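Local coordinates for protein AAR187Cp (Eremothecium gossypii, PDB 3ZIL) that probably regulates the cohesin complex and the establishment of sister-chromatid cohesion, acting through an all-helical Wap1-family domain, at residues M257-H262 with T302-V307. Residues are numbered along the deposited sequence; the frame is centred on the assembly and turned at random.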
loop_
_atom_site.group_PDB
_atom_site.type_symbol
_atom_site.label_atom_id
_atom_site.label_comp_id
_atom_site.label_asym_id
_atom_site.label_seq_id
_atom_site.Cartn_x
_atom_site.Cartn_y
_atom_site.Cartn_z
ATOM N N MET A 257 -6.353 -13.838 -17.220
ATOM C CA MET A 257 -6.743 -15.198 -16.921
ATOM C C MET A 257 -7.525 -15.207 -15.631
ATOM O O MET A 257 -8.597 -15.801 -15.547
ATOM C CB MET A 257 -5.538 -16.120 -16.839
ATOM C CG MET A 257 -5.172 -16.637 -18.234
ATOM S SD MET A 257 -3.430 -17.038 -18.247
ATOM C CE MET A 257 -3.348 -18.238 -19.589
ATOM N N SER A 258 -6.991 -14.492 -14.657
ATOM C CA SER A 258 -7.765 -14.163 -13.491
ATOM C C SER A 258 -9.214 -13.617 -13.747
ATOM O O SER A 258 -10.237 -14.120 -13.186
ATOM C CB SER A 258 -6.982 -13.248 -12.611
ATOM O OG SER A 258 -7.827 -12.989 -11.542
ATOM N N VAL A 259 -9.345 -12.639 -14.620
ATOM C CA VAL A 259 -10.698 -12.165 -14.931
ATOM C C VAL A 259 -11.525 -13.308 -15.533
ATOM O O VAL A 259 -12.682 -13.541 -15.119
ATOM C CB VAL A 259 -10.643 -10.927 -15.833
ATOM C CG1 VAL A 259 -12.018 -10.596 -16.441
ATOM C CG2 VAL A 259 -10.057 -9.751 -15.050
ATOM N N GLN A 260 -10.916 -14.052 -16.469
ATOM C CA GLN A 260 -11.576 -15.206 -17.099
ATOM C C GLN A 260 -11.967 -16.276 -16.083
ATOM O O GLN A 260 -12.990 -16.906 -16.257
ATOM C CB GLN A 260 -10.759 -15.862 -18.208
ATOM C CG GLN A 260 -10.860 -15.224 -19.585
ATOM C CD GLN A 260 -9.703 -15.668 -20.472
ATOM O OE1 GLN A 260 -8.658 -14.987 -20.555
ATOM N NE2 GLN A 260 -9.853 -16.845 -21.102
ATOM N N LEU A 261 -11.159 -16.461 -15.039
ATOM C CA LEU A 261 -11.429 -17.426 -14.016
ATOM C C LEU A 261 -12.744 -17.044 -13.320
ATOM O O LEU A 261 -13.449 -17.908 -12.883
ATOM C CB LEU A 261 -10.275 -17.451 -12.981
ATOM C CG LEU A 261 -10.296 -18.579 -11.955
ATOM C CD1 LEU A 261 -10.604 -19.865 -12.680
ATOM C CD2 LEU A 261 -8.979 -18.773 -11.189
ATOM N N HIS A 262 -13.058 -15.750 -13.207
ATOM C CA HIS A 262 -14.170 -15.321 -12.359
ATOM C C HIS A 262 -15.186 -14.699 -13.211
ATOM O O HIS A 262 -15.883 -13.813 -12.784
ATOM C CB HIS A 262 -13.724 -14.307 -11.325
ATOM C CG HIS A 262 -12.727 -14.852 -10.351
ATOM N ND1 HIS A 262 -13.095 -15.599 -9.281
ATOM C CD2 HIS A 262 -11.335 -14.744 -10.303
ATOM C CE1 HIS A 262 -11.985 -15.964 -8.586
ATOM N NE2 HIS A 262 -10.911 -15.419 -9.196
ATOM N N THR A 302 -7.670 -11.185 -25.709
ATOM C CA THR A 302 -8.649 -11.353 -26.773
ATOM C C THR A 302 -9.599 -12.531 -26.483
ATOM O O THR A 302 -10.657 -12.629 -27.095
ATOM C CB THR A 302 -8.019 -11.540 -28.144
ATOM O OG1 THR A 302 -7.528 -12.879 -28.232
ATOM C CG2 THR A 302 -6.883 -10.544 -28.405
ATOM N N ASN A 303 -9.249 -13.402 -25.543
ATOM C CA ASN A 303 -10.204 -14.417 -25.098
ATOM C C ASN A 303 -11.292 -13.827 -24.267
ATOM O O ASN A 303 -12.175 -14.561 -23.808
ATOM C CB ASN A 303 -9.545 -15.432 -24.229
ATOM C CG ASN A 303 -8.584 -16.272 -24.982
ATOM O OD1 ASN A 303 -8.688 -16.410 -26.197
ATOM N ND2 ASN A 303 -7.615 -16.809 -24.279
ATOM N N PHE A 304 -11.210 -12.524 -24.009
ATOM C CA PHE A 304 -12.366 -11.795 -23.455
ATOM C C PHE A 304 -13.481 -11.820 -24.554
ATOM O O PHE A 304 -14.675 -11.581 -24.245
ATOM C CB PHE A 304 -12.018 -10.311 -23.148
ATOM C CG PHE A 304 -11.370 -10.034 -21.777
ATOM C CD1 PHE A 304 -10.760 -11.019 -21.033
ATOM C CD2 PHE A 304 -11.350 -8.698 -21.281
ATOM C CE1 PHE A 304 -10.160 -10.706 -19.802
ATOM C CE2 PHE A 304 -10.782 -8.385 -20.041
ATOM C CZ PHE A 304 -10.173 -9.390 -19.303
ATOM N N GLY A 305 -13.089 -12.106 -25.811
ATOM C CA GLY A 305 -14.070 -12.351 -26.916
ATOM C C GLY A 305 -15.266 -13.208 -26.517
ATOM O O GLY A 305 -16.442 -12.846 -26.762
ATOM N N ALA A 306 -14.970 -14.344 -25.877
ATOM C CA ALA A 306 -15.980 -15.321 -25.439
ATOM C C ALA A 306 -17.033 -14.660 -24.590
ATOM O O ALA A 306 -18.233 -14.735 -24.858
ATOM C CB ALA A 306 -15.336 -16.473 -24.648
ATOM N N VAL A 307 -16.581 -13.991 -23.559
ATOM C CA VAL A 307 -17.485 -13.363 -22.592
ATOM C C VAL A 307 -18.357 -12.270 -23.224
ATOM O O VAL A 307 -19.551 -12.197 -22.984
ATOM C CB VAL A 307 -16.665 -12.784 -21.408
ATOM C CG1 VAL A 307 -17.545 -12.686 -20.165
ATOM C CG2 VAL A 307 -15.386 -13.630 -21.175
#
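Val259 meets the far end of the Phe304 ring in the tight half of this contact: its CG1 lies 3.6 Å from Phe304 CZ, and its CB is 3.8 Å from that same carbon. CB already faces the other segment from its place on the helix, and with CG1 turned trans to the valine's own backbone nitrogen (chi1 167°) this methyl comes to the ring as well, the two side chains crossing at about a right angle. A short beta-branched residue suits the spot, because it puts both carbons on the ring where the backbones come nearest, Gln260 CA and Phe304 CA being 7.3 Å apart. Both Val259 and Phe304 are buried, and the interior continues beyond them: Phe304 stacks on Phe326 and touches Leu285, and Val259 packs on Gln281.

Toward solvent the fit is looser and more polar. Gln260 CG lies beside the aromatic ring, 4.4 Å from Phe304 CD1, and the chain, extended beyond CG, continues to Asn303, where Gln260 CD is 3.8 Å from Asn303 CB. The two amide planes are turned 74° apart and no hydrogen bond joins them, so this side is held by van der Waals contact alone. Long, polar glutamine suits such a margin, its methylenes lying near the ring while its amide remains at the partly exposed side. Cutting Gln260 back to an alanine removes CG and the amide, and is likely to leave Asn303 CB and the CD1 side of Phe304 without this neighbour.

The contact thus joins the C-terminal end of helix 248-261 to the start of helix 304-313, both packing against helix 272-289, which lies between them in sequence. With helix 321-336 completing the surroundings of Phe304, this is helix-helix packing in the C-terminal part of an elongated, all-helical Wap1 domain.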